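Local structure of lipoate-protein ligase 1 (Plasmodium falciparum, 5T8U) at residues Asn52-Phe57 and Phe110-Ile115; Phe31-Tyr36 and Lys160-His165. The protein belongs to the lipoate-protein ligase family, joining a catalytic domain of the LplA/B type to a smaller C-terminal domain, and is modelled with lipoic acid bound. One frame throughout, in Å; residues are numbered along the deposited sequence.

Contact 1: Asn52-Phe57 and Phe110-Ile115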
loop_
_atom_site.group_PDB
_atom_site.type_symbol
_atom_site.label_atom_id
_atom_site.label_comp_id
_atom_site.label_asym_id
_atom_site.label_seq_id
_atom_site.Cartn_x
_atom_site.Cartn_y
_atom_site.Cartn_z
ATOM N N ASN A 52 20.882 0.205 -4.195
ATOM C CA ASN A 52 20.066 0.231 -5.403
ATOM C C ASN A 52 19.446 -1.128 -5.710
ATOM O O ASN A 52 18.937 -1.314 -6.823
ATOM C CB ASN A 52 20.918 0.699 -6.596
ATOM C CG ASN A 52 20.085 1.054 -7.811
ATOM O OD1 ASN A 52 18.878 1.276 -7.708
ATOM N ND2 ASN A 52 20.729 1.113 -8.972
ATOM N N GLU A 53 19.457 -2.072 -4.780
ATOM C CA GLU A 53 19.065 -3.451 -5.021
ATOM C C GLU A 53 17.691 -3.733 -4.432
ATOM O O GLU A 53 17.133 -2.918 -3.691
ATOM C CB GLU A 53 20.109 -4.395 -4.418
ATOM C CG GLU A 53 21.479 -4.310 -5.062
ATOM C CD GLU A 53 21.508 -4.901 -6.456
ATOM O OE1 GLU A 53 21.453 -4.126 -7.434
ATOM O OE2 GLU A 53 21.578 -6.143 -6.575
ATOM N N PRO A 54 17.106 -4.891 -4.741
ATOM C CA PRO A 54 15.768 -5.200 -4.223
ATOM C C PRO A 54 15.749 -5.352 -2.709
ATOM O O PRO A 54 16.748 -5.709 -2.080
ATOM C CB PRO A 54 15.416 -6.526 -4.910
ATOM C CG PRO A 54 16.322 -6.610 -6.091
ATOM C CD PRO A 54 17.580 -5.925 -5.677
ATOM N N ILE A 55 14.580 -5.080 -2.129
ATOM C CA ILE A 55 14.342 -5.242 -0.698
ATOM C C ILE A 55 13.031 -5.985 -0.498
ATOM O O ILE A 55 12.029 -5.686 -1.160
ATOM C CB ILE A 55 14.294 -3.887 0.038
ATOM C CG1 ILE A 55 15.660 -3.209 -0.026
ATOM C CG2 ILE A 55 13.832 -4.072 1.490
ATOM C CD1 ILE A 55 15.724 -1.854 0.647
ATOM N N LEU A 56 13.041 -6.944 0.425
ATOM C CA LEU A 56 11.829 -7.577 0.926
ATOM C C LEU A 56 11.748 -7.327 2.423
ATOM O O LEU A 56 12.686 -7.648 3.155
ATOM C CB LEU A 56 11.817 -9.081 0.640
ATOM C CG LEU A 56 10.747 -9.889 1.384
ATOM C CD1 LEU A 56 9.352 -9.358 1.089
ATOM C CD2 LEU A 56 10.844 -11.361 1.023
ATOM N N PHE A 57 10.632 -6.761 2.877
ATOM C CA PHE A 57 10.437 -6.425 4.283
ATOM C C PHE A 57 9.164 -7.094 4.779
ATOM O O PHE A 57 8.083 -6.864 4.228
ATOM C CB PHE A 57 10.368 -4.909 4.474
ATOM C CG PHE A 57 9.895 -4.488 5.837
ATOM C CD1 PHE A 57 10.459 -5.032 6.977
ATOM C CD2 PHE A 57 8.896 -3.535 5.979
ATOM C CE1 PHE A 57 10.032 -4.647 8.232
ATOM C CE2 PHE A 57 8.466 -3.143 7.234
ATOM C CZ PHE A 57 9.036 -3.701 8.363
ATOM N N PHE A 110 7.818 -5.031 -0.950
ATOM C CA PHE A 110 8.895 -5.070 -1.929
ATOM C C PHE A 110 9.293 -3.647 -2.299
ATOM O O PHE A 110 8.434 -2.827 -2.641
ATOM C CB PHE A 110 8.465 -5.830 -3.184
ATOM C CG PHE A 110 8.226 -7.294 -2.964
ATOM C CD1 PHE A 110 9.282 -8.192 -2.983
ATOM C CD2 PHE A 110 6.946 -7.776 -2.754
ATOM C CE1 PHE A 110 9.064 -9.542 -2.787
ATOM C CE2 PHE A 110 6.724 -9.127 -2.559
ATOM C CZ PHE A 110 7.785 -10.010 -2.574
ATOM N N LEU A 111 10.589 -3.356 -2.225
ATOM C CA LEU A 111 11.131 -2.089 -2.700
ATOM C C LEU A 111 12.102 -2.377 -3.833
ATOM O O LEU A 111 12.933 -3.286 -3.726
ATOM C CB LEU A 111 11.838 -1.315 -1.583
ATOM C CG LEU A 111 11.057 -1.119 -0.285
ATOM C CD1 LEU A 111 11.879 -0.307 0.699
ATOM C CD2 LEU A 111 9.724 -0.441 -0.549
ATOM N N ASN A 112 11.994 -1.610 -4.918
ATOM C CA ASN A 112 12.831 -1.839 -6.086
ATOM C C ASN A 112 13.241 -0.510 -6.704
ATOM O O ASN A 112 12.663 0.540 -6.418
ATOM C CB ASN A 112 12.113 -2.702 -7.130
ATOM C CG ASN A 112 11.828 -4.103 -6.630
ATOM O OD1 ASN A 112 10.838 -4.336 -5.936
ATOM N ND2 ASN A 112 12.693 -5.046 -6.984
ATOM N N ASN A 113 14.265 -0.575 -7.558
ATOM C CA ASN A 113 14.687 0.602 -8.311
ATOM C C ASN A 113 13.663 0.962 -9.380
ATOM O O ASN A 113 13.386 2.145 -9.611
ATOM C CB ASN A 113 16.057 0.351 -8.941
ATOM C CG ASN A 113 16.504 1.484 -9.841
ATOM O OD1 ASN A 113 16.055 2.622 -9.699
ATOM N ND2 ASN A 113 17.396 1.177 -10.777
ATOM N N ASN A 114 13.094 -0.042 -10.039
ATOM C CA ASN A 114 12.059 0.141 -11.043
ATOM C C ASN A 114 10.812 -0.628 -10.627
ATOM O O ASN A 114 10.821 -1.397 -9.663
ATOM C CB ASN A 114 12.542 -0.330 -12.422
ATOM C CG ASN A 114 13.770 0.424 -12.897
ATOM O OD1 ASN A 114 13.994 1.572 -12.513
ATOM N ND2 ASN A 114 14.571 -0.220 -13.738
ATOM N N ILE A 115 9.721 -0.410 -11.366
ATOM C CA ILE A 115 8.487 -1.130 -11.083
ATOM C C ILE A 115 8.736 -2.622 -11.242
ATOM O O ILE A 115 9.310 -3.074 -12.241
ATOM C CB ILE A 115 7.352 -0.639 -11.994
ATOM C CG1 ILE A 115 7.061 0.840 -11.712
ATOM C CG2 ILE A 115 6.092 -1.477 -11.773
ATOM C CD1 ILE A 115 5.971 1.450 -12.578
HETATM O O HOH W 1 11.966 -6.606 -3.992
#
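The carbonyl oxygen of Ile55 is gripped from several directions. Leu111 N donates to Ile55 O at 2.9 Å, tilted 24° from the carbonyl plane, and water 1, a likely donor, lies 3.0 Å from the same oxygen. The CA-H of Phe110 also approaches it, with CA 3.3 Å from Ile55 O. A return bond from Ile55 N to Leu111 O, 2.9 Å long and in the carbonyl plane, completes the antiparallel hydrogen-bonded pair. Water 1 is also 3.2 Å from Asn112 OD1, though its protons cannot serve every acceptor nearby, and sits in plane at the edge of the Phe110 ring. One face of that ring receives Leu56 CD1, a CH-pi contact 4.2 Å from the centroid and displaced toward the rim. Leu56 can deliver this methyl because its CG stands anti to the backbone N (chi1 167°), laying the side chain alongside Phe110. On the other sheet face, the CB atoms of Ile55 and Leu111 meet at 3.9 Å. Strands 55-59 and 105-112 thus lie side by side in the large mixed sheet, flanked by strands 13-17 and 162-170; Phe224 of helix 213-227 packs on Leu56 and Phe110, while helix 117-132 covers Phe110 from Asn120 and Ile124.

Contact 2: Phe31-Tyr36 and Lys160-His165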
loop_
_atom_site.group_PDB
_atom_site.type_symbol
_atom_site.label_atom_id
_atom_site.label_comp_id
_atom_site.label_asym_id
_atom_site.label_seq_id
_atom_site.Cartn_x
_atom_site.Cartn_y
_atom_site.Cartn_z
ATOM N N PHE A 31 10.077 4.919 6.324
ATOM C CA PHE A 31 11.483 5.280 6.479
ATOM C C PHE A 31 12.350 4.539 5.470
ATOM O O PHE A 31 13.332 5.092 4.962
ATOM C CB PHE A 31 11.948 4.988 7.904
ATOM C CG PHE A 31 13.309 5.541 8.218
ATOM C CD1 PHE A 31 13.444 6.757 8.866
ATOM C CD2 PHE A 31 14.452 4.850 7.855
ATOM C CE1 PHE A 31 14.693 7.269 9.152
ATOM C CE2 PHE A 31 15.702 5.358 8.138
ATOM C CZ PHE A 31 15.824 6.569 8.786
ATOM N N LEU A 32 12.005 3.287 5.170
ATOM C CA LEU A 32 12.747 2.539 4.163
ATOM C C LEU A 32 12.528 3.129 2.777
ATOM O O LEU A 32 13.478 3.263 1.996
ATOM C CB LEU A 32 12.333 1.067 4.193
ATOM C CG LEU A 32 12.530 0.350 5.531
ATOM C CD1 LEU A 32 11.769 -0.964 5.548
ATOM C CD2 LEU A 32 14.003 0.120 5.806
ATOM N N LEU A 33 11.285 3.497 2.457
ATOM C CA LEU A 33 11.008 4.119 1.166
ATOM C C LEU A 33 11.721 5.461 1.032
ATOM O O LEU A 33 12.273 5.773 -0.030
ATOM C CB LEU A 33 9.501 4.296 0.982
ATOM C CG LEU A 33 9.063 5.164 -0.202
ATOM C CD1 LEU A 33 9.663 4.662 -1.508
ATOM C CD2 LEU A 33 7.548 5.208 -0.300
ATOM N N ASN A 34 11.717 6.270 2.089
ATOM C CA ASN A 34 12.289 7.609 2.033
ATOM C C ASN A 34 13.792 7.640 2.286
ATOM O O ASN A 34 14.393 8.717 2.208
ATOM C CB ASN A 34 11.580 8.521 3.040
ATOM C CG ASN A 34 10.178 8.897 2.598
ATOM O OD1 ASN A 34 9.216 8.757 3.353
ATOM N ND2 ASN A 34 10.057 9.379 1.366
ATOM N N ASN A 35 14.415 6.497 2.582
ATOM C CA ASN A 35 15.861 6.435 2.770
ATOM C C ASN A 35 16.454 5.228 2.054
ATOM O O ASN A 35 17.471 4.679 2.491
ATOM C CB ASN A 35 16.221 6.393 4.257
ATOM C CG ASN A 35 15.841 7.668 4.983
ATOM O OD1 ASN A 35 16.579 8.653 4.959
ATOM N ND2 ASN A 35 14.686 7.655 5.638
ATOM N N TYR A 36 15.830 4.812 0.953
ATOM C CA TYR A 36 16.253 3.653 0.175
ATOM C C TYR A 36 17.755 3.662 -0.089
ATOM O O TYR A 36 18.494 2.847 0.475
ATOM C CB TYR A 36 15.466 3.624 -1.139
ATOM C CG TYR A 36 15.784 2.479 -2.074
ATOM C CD1 TYR A 36 15.413 1.177 -1.767
ATOM C CD2 TYR A 36 16.421 2.710 -3.286
ATOM C CE1 TYR A 36 15.690 0.134 -2.632
ATOM C CE2 TYR A 36 16.701 1.677 -4.155
ATOM C CZ TYR A 36 16.333 0.392 -3.825
ATOM O OH TYR A 36 16.614 -0.636 -4.695
ATOM N N LYS A 160 10.681 9.040 -7.077
ATOM C CA LYS A 160 11.772 9.307 -8.010
ATOM C C LYS A 160 12.634 8.088 -8.313
ATOM O O LYS A 160 12.763 7.688 -9.475
ATOM C CB LYS A 160 12.656 10.431 -7.461
ATOM C CG LYS A 160 13.698 10.937 -8.445
ATOM C CD LYS A 160 14.395 12.182 -7.916
ATOM C CE LYS A 160 14.868 13.093 -9.038
ATOM N NZ LYS A 160 14.703 14.526 -8.677
ATOM N N ASP A 161 13.224 7.488 -7.280
ATOM C CA ASP A 161 14.166 6.389 -7.449
ATOM C C ASP A 161 13.676 5.069 -6.871
ATOM O O ASP A 161 14.394 4.068 -6.970
ATOM C CB ASP A 161 15.508 6.748 -6.802
ATOM C CG ASP A 161 16.203 7.898 -7.501
ATOM O OD1 ASP A 161 16.078 8.005 -8.739
ATOM O OD2 ASP A 161 16.874 8.695 -6.811
ATOM N N VAL A 162 12.487 5.029 -6.276
ATOM C CA VAL A 162 12.027 3.862 -5.535
ATOM C C VAL A 162 10.615 3.502 -5.971
ATOM O O VAL A 162 9.795 4.384 -6.248
ATOM C CB VAL A 162 12.067 4.110 -4.014
ATOM C CG1 VAL A 162 11.764 2.828 -3.262
ATOM C CG2 VAL A 162 13.418 4.666 -3.602
ATOM N N PHE A 163 10.336 2.203 -6.024
ATOM C CA PHE A 163 8.993 1.683 -6.225
ATOM C C PHE A 163 8.654 0.764 -5.061
ATOM O O PHE A 163 9.431 -0.145 -4.736
ATOM C CB PHE A 163 8.869 0.927 -7.549
ATOM C CG PHE A 163 7.562 0.205 -7.710
ATOM C CD1 PHE A 163 6.401 0.900 -8.007
ATOM C CD2 PHE A 163 7.492 -1.170 -7.559
ATOM C CE1 PHE A 163 5.197 0.237 -8.154
ATOM C CE2 PHE A 163 6.292 -1.838 -7.705
ATOM C CZ PHE A 163 5.143 -1.134 -8.002
ATOM N N LEU A 164 7.500 1.004 -4.441
ATOM C CA LEU A 164 7.069 0.280 -3.252
ATOM C C LEU A 164 5.786 -0.475 -3.566
ATOM O O LEU A 164 4.757 0.139 -3.865
ATOM C CB LEU A 164 6.859 1.238 -2.077
ATOM C CG LEU A 164 6.450 0.620 -0.734
ATOM C CD1 LEU A 164 6.990 1.448 0.419
ATOM C CD2 LEU A 164 4.942 0.505 -0.608
ATOM N N HIS A 165 5.852 -1.802 -3.492
ATOM C CA HIS A 165 4.702 -2.686 -3.669
ATOM C C HIS A 165 4.525 -3.449 -2.359
ATOM O O HIS A 165 5.232 -4.429 -2.108
ATOM C CB HIS A 165 4.920 -3.631 -4.852
ATOM C CG HIS A 165 3.952 -4.774 -4.919
ATOM N ND1 HIS A 165 4.109 -5.827 -5.794
ATOM C CD2 HIS A 165 2.814 -5.029 -4.230
ATOM C CE1 HIS A 165 3.115 -6.682 -5.637
ATOM N NE2 HIS A 165 2.315 -6.221 -4.693
#
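Val162 is wedged between Leu33 and Tyr36, and its two methyls divide the work. With CG1 anti to the backbone N (chi1 -172°) and CG2 anti to the carbonyl carbon, the fork opens toward the helix end. CG1 presses against Leu33 CD1 at 3.3 Å, a tight apolar fit, and lies more loosely over one face of the Tyr36 ring. CG2 instead meets the root of that ring, 3.4 Å from Tyr36 CB and 3.6 Å from both Tyr36 CG and Tyr36 CD2. Both Leu33 and Tyr36 cross the valine at a slant. Leu164, two residues along strand 162-170 and on the same side, approaches differently: it runs nearly perpendicular to Leu33, and its CD1 touches Leu33 CB at 3.8 Å and Leu33 CD2 at 3.9 Å. Leu33 therefore straddles two strand residues, CD1 serving one and CB with CD2 the other. The Tyr36 hydroxyl has its partner at Glu53 O. Between these two segments the end of helix 22-34 and the residues after it meet the strand through apolar side chains, so cohesion here probably rests on close packing and the burial of apolar surface, while the hydroxyl of Tyr36 is satisfied to the side of the interface by its hydrogen bond to Glu53 O.

Both contacts involve the same large sheet of the catalytic domain, yet by different means. Contact 1 joins neighbouring strands edge to edge through backbone bonds and runs from a buried ladder out to the more exposed Asn52 and Asn113 in the flanking loops; contact 2 lays a helix end across the sheet face, is mostly buried and relies on apolar side chains. Strands 105-112 and 162-170 tie them together: Asn112 O and Phe163 N stand 2.9 Å apart, a probable hydrogen bond, and Leu111 CD2 packs 3.4 Å from Leu164 CG. Both segments of contact 1 fall in the sequence between the two halves of contact 2.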